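Local coordinates for protein cystalysin (Treponema denticola, PDB 1C7N) that belongs to the aminotransferase class I and II family of pyridoxal-5'-phosphate-dependent proteins and binds pyridoxal-5'-phosphate as a two-subunit assembly, at residues L62-V75 / P272-K286. Residues are numbered along the deposited sequence; the frame is centred on the assembly and turned at random.
Sequences LGYTGPTEEYKKTV and PFTTLGYKACEICYK. With PLP (pyridoxal-5'-phosphate), chain J.
Lys286 NZ forms a salt bridge with Glu70 OE1 at 2.7 Å, taking the carboxylate's anti lone pair, and a second one with Glu282 OE1 on its own helix, meeting that oxygen from above its carboxylate plane. One ammonium thus bridges two acids whose OE1 atoms lie 4.7 Å apart, and it probably offsets their mutual repulsion. Glu282 OE2 is tied through a water to Thr68 OG1, the side-chain oxygen of the N-cap residue, which accepts from Tyr71 N.

Inward from these ion pairs, helices 69-75 and 275-286 run at 43°, and the Tyr71 ring lies between them. With CG anti to the backbone N (chi1 170°), its ring swings toward the second helix and receives the edge of Tyr278 in a T-shaped stack, CD2 over the ring centre; Val75 CG2 sits over the opposite face, off toward its rim. Cys281 CB packs at the Tyr71 ring edge, while the Tyr71 hydroxyl hydrogen-bonds Asn249 OD1. Tyr278 is itself fixed by a 2.5 Å bond from OH to Pro272 O, and one of its faces lies against the Gly66-Pro67 peptide.

Farther along, Thr65 O receives a CA-H...O contact from Phe273, whose ring face takes the edge of Tyr64. Tyr64 OH donates to pyridoxal-5'-phosphate O3P at 2.5 Å; Asn175 of the second subunit also hydrogen-bonds pyridoxal-5'-phosphate. Ion pairs thus hold the outer end, and stacked tyrosines lead to a pocket built from both subunits.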
loop_
_atom_site.group_PDB
_atom_site.type_symbol
_atom_site.label_atom_id
_atom_site.label_comp_id
_atom_site.label_asym_id
_atom_site.label_seq_id
_atom_site.Cartn_x
_atom_site.Cartn_y
_atom_site.Cartn_z
ATOM N N LEU A 62 -12.426 -8.418 5.642
ATOM C CA LEU A 62 -11.344 -7.531 5.228
ATOM C C LEU A 62 -10.083 -7.583 6.099
ATOM O O LEU A 62 -9.520 -6.546 6.450
ATOM C CB LEU A 62 -11.880 -6.098 5.147
ATOM C CG LEU A 62 -13.139 -5.910 4.286
ATOM C CD1 LEU A 62 -13.692 -4.513 4.486
ATOM C CD2 LEU A 62 -12.822 -6.160 2.807
ATOM N N GLY A 63 -9.630 -8.791 6.424
ATOM C CA GLY A 63 -8.448 -8.949 7.261
ATOM C C GLY A 63 -7.127 -9.009 6.511
ATOM O O GLY A 63 -7.032 -8.558 5.368
ATOM N N TYR A 64 -6.099 -9.545 7.164
ATOM C CA TYR A 64 -4.783 -9.669 6.549
ATOM C C TYR A 64 -4.906 -10.619 5.368
ATOM O O TYR A 64 -5.170 -11.815 5.527
ATOM C CB TYR A 64 -3.769 -10.168 7.576
ATOM C CG TYR A 64 -3.344 -9.078 8.536
ATOM C CD1 TYR A 64 -2.533 -8.027 8.107
ATOM C CD2 TYR A 64 -3.782 -9.075 9.862
ATOM C CE1 TYR A 64 -2.168 -6.997 8.972
ATOM C CE2 TYR A 64 -3.422 -8.053 10.734
ATOM C CZ TYR A 64 -2.619 -7.019 10.285
ATOM O OH TYR A 64 -2.273 -6.008 11.152
ATOM N N THR A 65 -4.703 -10.063 4.178
ATOM C CA THR A 65 -4.873 -10.810 2.944
ATOM C C THR A 65 -3.659 -10.898 2.032
ATOM O O THR A 65 -2.853 -9.969 1.941
ATOM C CB THR A 65 -6.042 -10.199 2.145
ATOM O OG1 THR A 65 -7.191 -10.094 3.001
ATOM C CG2 THR A 65 -6.377 -11.059 0.925
ATOM N N GLY A 66 -3.548 -12.037 1.354
ATOM C CA GLY A 66 -2.463 -12.272 0.425
ATOM C C GLY A 66 -3.054 -12.842 -0.852
ATOM O O GLY A 66 -4.255 -13.118 -0.895
ATOM N N PRO A 67 -2.243 -13.036 -1.904
ATOM C CA PRO A 67 -2.709 -13.579 -3.184
ATOM C C PRO A 67 -3.009 -15.072 -3.106
ATOM O O PRO A 67 -2.241 -15.825 -2.522
ATOM C CB PRO A 67 -1.534 -13.319 -4.138
ATOM C CG PRO A 67 -0.561 -12.453 -3.349
ATOM C CD PRO A 67 -0.787 -12.835 -1.923
ATOM N N THR A 68 -4.118 -15.495 -3.702
ATOM C CA THR A 68 -4.478 -16.911 -3.726
ATOM C C THR A 68 -3.766 -17.535 -4.924
ATOM O O THR A 68 -3.293 -16.822 -5.813
ATOM C CB THR A 68 -5.977 -17.112 -3.947
ATOM O OG1 THR A 68 -6.355 -16.482 -5.182
ATOM C CG2 THR A 68 -6.779 -16.527 -2.795
ATOM N N GLU A 69 -3.694 -18.860 -4.962
ATOM C CA GLU A 69 -3.055 -19.519 -6.088
ATOM C C GLU A 69 -3.875 -19.194 -7.330
ATOM O O GLU A 69 -3.333 -19.023 -8.423
ATOM C CB GLU A 69 -2.993 -21.032 -5.866
ATOM C CG GLU A 69 -2.065 -21.429 -4.730
ATOM C CD GLU A 69 -0.687 -20.796 -4.862
ATOM O OE1 GLU A 69 0.024 -21.104 -5.848
ATOM O OE2 GLU A 69 -0.321 -19.985 -3.980
ATOM N N GLU A 70 -5.188 -19.095 -7.153
ATOM C CA GLU A 70 -6.070 -18.766 -8.267
ATOM C C GLU A 70 -5.718 -17.376 -8.801
ATOM O O GLU A 70 -5.747 -17.141 -10.011
ATOM C CB GLU A 70 -7.532 -18.805 -7.817
ATOM C CG GLU A 70 -8.539 -18.387 -8.890
ATOM C CD GLU A 70 -8.546 -19.301 -10.113
ATOM O OE1 GLU A 70 -9.384 -19.069 -11.014
ATOM O OE2 GLU A 70 -7.724 -20.244 -10.181
ATOM N N TYR A 71 -5.379 -16.461 -7.895
ATOM C CA TYR A 71 -5.009 -15.107 -8.288
ATOM C C TYR A 71 -3.772 -15.161 -9.170
ATOM O O TYR A 71 -3.722 -14.548 -10.237
ATOM C CB TYR A 71 -4.702 -14.247 -7.058
ATOM C CG TYR A 71 -4.074 -12.912 -7.405
ATOM C CD1 TYR A 71 -4.861 -11.813 -7.738
ATOM C CD2 TYR A 71 -2.686 -12.758 -7.428
ATOM C CE1 TYR A 71 -4.282 -10.590 -8.087
ATOM C CE2 TYR A 71 -2.098 -11.540 -7.776
ATOM C CZ TYR A 71 -2.901 -10.463 -8.102
ATOM O OH TYR A 71 -2.321 -9.264 -8.447
ATOM N N LYS A 72 -2.768 -15.895 -8.708
ATOM C CA LYS A 72 -1.526 -16.036 -9.446
ATOM C C LYS A 72 -1.787 -16.704 -10.789
ATOM O O LYS A 72 -1.223 -16.297 -11.808
ATOM C CB LYS A 72 -0.520 -16.848 -8.628
ATOM C CG LYS A 72 -0.227 -16.231 -7.266
ATOM C CD LYS A 72 0.808 -17.014 -6.483
ATOM C CE LYS A 72 1.117 -16.300 -5.170
ATOM N NZ LYS A 72 2.364 -16.793 -4.533
ATOM N N LYS A 73 -2.640 -17.724 -10.792
ATOM C CA LYS A 73 -2.961 -18.418 -12.034
ATOM C C LYS A 73 -3.608 -17.462 -13.026
ATOM O O LYS A 73 -3.341 -17.531 -14.224
ATOM C CB LYS A 73 -3.922 -19.587 -11.789
ATOM C CG LYS A 73 -3.364 -20.726 -10.955
ATOM C CD LYS A 73 -4.261 -21.958 -11.067
ATOM C CE LYS A 73 -3.972 -22.969 -9.971
ATOM N NZ LYS A 73 -2.545 -23.381 -9.946
ATOM N N THR A 74 -4.466 -16.579 -12.517
ATOM C CA THR A 74 -5.171 -15.610 -13.351
ATOM C C THR A 74 -4.215 -14.594 -13.980
ATOM O O THR A 74 -4.400 -14.187 -15.126
ATOM C CB THR A 74 -6.262 -14.870 -12.536
ATOM O OG1 THR A 74 -7.217 -15.822 -12.046
ATOM C CG2 THR A 74 -6.986 -13.860 -13.400
ATOM N N VAL A 75 -3.195 -14.186 -13.234
ATOM C CA VAL A 75 -2.215 -13.237 -13.752
ATOM C C VAL A 75 -1.352 -13.944 -14.798
ATOM O O VAL A 75 -1.049 -13.390 -15.855
ATOM C CB VAL A 75 -1.329 -12.703 -12.614
ATOM C CG1 VAL A 75 -0.223 -11.816 -13.173
ATOM C CG2 VAL A 75 -2.192 -11.934 -11.625
ATOM N N PRO A 272 1.718 -6.149 0.464
ATOM C CA PRO A 272 0.382 -5.544 0.370
ATOM C C PRO A 272 -0.658 -6.495 0.964
ATOM O O PRO A 272 -0.738 -7.658 0.561
ATOM C CB PRO A 272 0.172 -5.370 -1.137
ATOM C CG PRO A 272 1.566 -5.383 -1.707
ATOM C CD PRO A 272 2.261 -6.420 -0.878
ATOM N N PHE A 273 -1.450 -6.010 1.915
ATOM C CA PHE A 273 -2.481 -6.839 2.540
ATOM C C PHE A 273 -3.873 -6.411 2.074
ATOM O O PHE A 273 -4.881 -6.862 2.619
ATOM C CB PHE A 273 -2.413 -6.716 4.070
ATOM C CG PHE A 273 -1.088 -7.111 4.661
ATOM C CD1 PHE A 273 -0.404 -6.237 5.503
ATOM C CD2 PHE A 273 -0.525 -8.352 4.384
ATOM C CE1 PHE A 273 0.817 -6.589 6.057
ATOM C CE2 PHE A 273 0.699 -8.718 4.935
ATOM C CZ PHE A 273 1.373 -7.833 5.775
ATOM N N THR A 274 -3.921 -5.549 1.064
ATOM C CA THR A 274 -5.178 -5.026 0.536
ATOM C C THR A 274 -6.020 -6.043 -0.225
ATOM O O THR A 274 -5.837 -6.241 -1.428
ATOM C CB THR A 274 -4.920 -3.825 -0.381
ATOM O OG1 THR A 274 -6.088 -3.569 -1.169
ATOM C CG2 THR A 274 -3.736 -4.094 -1.288
ATOM N N THR A 275 -6.961 -6.654 0.489
ATOM C CA THR A 275 -7.853 -7.672 -0.057
ATOM C C THR A 275 -8.592 -7.297 -1.337
ATOM O O THR A 275 -8.717 -8.117 -2.251
ATOM C CB THR A 275 -8.904 -8.089 0.981
ATOM O OG1 THR A 275 -9.785 -9.061 0.407
ATOM C CG2 THR A 275 -9.709 -6.887 1.425
ATOM N N LEU A 276 -9.096 -6.068 -1.405
ATOM C CA LEU A 276 -9.824 -5.634 -2.592
ATOM C C LEU A 276 -8.892 -5.443 -3.780
ATOM O O LEU A 276 -9.308 -5.592 -4.929
ATOM C CB LEU A 276 -10.589 -4.343 -2.302
ATOM C CG LEU A 276 -11.643 -4.514 -1.203
ATOM C CD1 LEU A 276 -12.314 -3.182 -0.911
ATOM C CD2 LEU A 276 -12.663 -5.560 -1.638
ATOM N N GLY A 277 -7.633 -5.118 -3.498
ATOM C CA GLY A 277 -6.664 -4.936 -4.561
ATOM C C GLY A 277 -6.446 -6.249 -5.294
ATOM O O GLY A 277 -6.422 -6.295 -6.523
ATOM N N TYR A 278 -6.284 -7.328 -4.542
ATOM C CA TYR A 278 -6.090 -8.628 -5.162
ATOM C C TYR A 278 -7.309 -9.030 -5.985
ATOM O O TYR A 278 -7.171 -9.444 -7.132
ATOM C CB TYR A 278 -5.804 -9.702 -4.106
ATOM C CG TYR A 278 -4.462 -9.538 -3.436
ATOM C CD1 TYR A 278 -4.364 -9.041 -2.137
ATOM C CD2 TYR A 278 -3.282 -9.847 -4.110
ATOM C CE1 TYR A 278 -3.125 -8.856 -1.526
ATOM C CE2 TYR A 278 -2.035 -9.659 -3.507
ATOM C CZ TYR A 278 -1.967 -9.167 -2.217
ATOM O OH TYR A 278 -0.744 -8.993 -1.610
ATOM N N LYS A 279 -8.500 -8.889 -5.407
ATOM C CA LYS A 279 -9.737 -9.267 -6.095
ATOM C C LYS A 279 -10.040 -8.416 -7.327
ATOM O O LYS A 279 -10.549 -8.923 -8.329
ATOM C CB LYS A 279 -10.925 -9.198 -5.133
ATOM C CG LYS A 279 -12.212 -9.780 -5.705
ATOM C CD LYS A 279 -12.079 -11.276 -5.950
ATOM C CE LYS A 279 -13.371 -11.867 -6.481
ATOM N NZ LYS A 279 -13.226 -13.315 -6.795
ATOM N N ALA A 280 -9.737 -7.122 -7.242
ATOM C CA ALA A 280 -9.969 -6.207 -8.354
ATOM C C ALA A 280 -9.191 -6.652 -9.590
ATOM O O ALA A 280 -9.722 -6.660 -10.698
ATOM C CB ALA A 280 -9.557 -4.785 -7.959
ATOM N N CYS A 281 -7.928 -7.020 -9.398
ATOM C CA CYS A 281 -7.092 -7.462 -10.510
ATOM C C CYS A 281 -7.640 -8.751 -11.118
ATOM O O CYS A 281 -7.685 -8.901 -12.342
ATOM C CB CYS A 281 -5.656 -7.689 -10.036
ATOM S SG CYS A 281 -4.544 -8.266 -11.336
ATOM N N GLU A 282 -8.055 -9.680 -10.261
ATOM C CA GLU A 282 -8.606 -10.943 -10.733
ATOM C C GLU A 282 -9.898 -10.727 -11.524
ATOM O O GLU A 282 -10.071 -11.285 -12.614
ATOM C CB GLU A 282 -8.869 -11.886 -9.553
ATOM C CG GLU A 282 -9.540 -13.190 -9.971
ATOM C CD GLU A 282 -9.659 -14.183 -8.830
ATOM O OE1 GLU A 282 -10.551 -15.055 -8.895
ATOM O OE2 GLU A 282 -8.853 -14.103 -7.879
ATOM N N ILE A 283 -10.802 -9.921 -10.979
ATOM C CA ILE A 283 -12.064 -9.638 -11.657
ATOM C C ILE A 283 -11.825 -9.004 -13.027
ATOM O O ILE A 283 -12.471 -9.372 -14.009
ATOM C CB ILE A 283 -12.943 -8.673 -10.847
ATOM C CG1 ILE A 283 -13.354 -9.315 -9.519
ATOM C CG2 ILE A 283 -14.185 -8.305 -11.655
ATOM C CD1 ILE A 283 -14.048 -8.348 -8.578
ATOM N N CYS A 284 -10.906 -8.042 -13.086
ATOM C CA CYS A 284 -10.606 -7.354 -14.345
ATOM C C CYS A 284 -10.114 -8.288 -15.441
ATOM O O CYS A 284 -10.615 -8.258 -16.568
ATOM C CB CYS A 284 -9.562 -6.252 -14.127
ATOM S SG CYS A 284 -10.177 -4.769 -13.273
ATOM N N TYR A 285 -9.113 -9.100 -15.112
ATOM C CA TYR A 285 -8.540 -10.034 -16.071
ATOM C C TYR A 285 -9.543 -11.095 -16.512
ATOM O O TYR A 285 -9.562 -11.497 -17.676
ATOM C CB TYR A 285 -7.303 -10.710 -15.463
ATOM C CG TYR A 285 -6.072 -9.827 -15.401
ATOM C CD1 TYR A 285 -4.921 -10.249 -14.731
ATOM C CD2 TYR A 285 -6.034 -8.593 -16.059
ATOM C CE1 TYR A 285 -3.764 -9.469 -14.722
ATOM C CE2 TYR A 285 -4.881 -7.809 -16.053
ATOM C CZ TYR A 285 -3.751 -8.255 -15.386
ATOM O OH TYR A 285 -2.603 -7.494 -15.396
ATOM N N LYS A 286 -10.381 -11.542 -15.585
ATOM C CA LYS A 286 -11.372 -12.561 -15.904
ATOM C C LYS A 286 -12.657 -12.071 -16.566
ATOM O O LYS A 286 -13.212 -12.764 -17.414
ATOM C CB LYS A 286 -11.766 -13.333 -14.645
ATOM C CG LYS A 286 -10.721 -14.285 -14.117
ATOM C CD LYS A 286 -11.285 -15.066 -12.932
ATOM C CE LYS A 286 -10.330 -16.155 -12.479
ATOM N NZ LYS A 286 -10.890 -16.908 -11.320
HETATM N N1 PLP J . 1.080 -2.596 15.778
HETATM C C2 PLP J . 0.679 -3.560 16.717
HETATM C C2A PLP J . 1.273 -3.385 18.098
HETATM C C3 PLP J . -0.321 -4.537 16.271
HETATM O O3 PLP J . -0.606 -5.473 17.202
HETATM C C4 PLP J . -0.849 -4.451 14.963
HETATM C C4A PLP J . -1.849 -5.421 14.522
HETATM C C5 PLP J . -0.354 -3.355 14.072
HETATM C C6 PLP J . 0.606 -2.473 14.504
HETATM C C5A PLP J . -1.062 -3.142 12.728
HETATM O O4P PLP J . -0.184 -3.064 11.650
HETATM P P PLP J . -0.783 -2.802 10.181
HETATM O O1P PLP J . 0.472 -2.646 9.390
HETATM O O2P PLP J . -1.625 -1.532 10.260
HETATM O O3P PLP J . -1.637 -3.933 9.843
HETATM O O HOH W 1 -8.940 -15.981 -5.602
#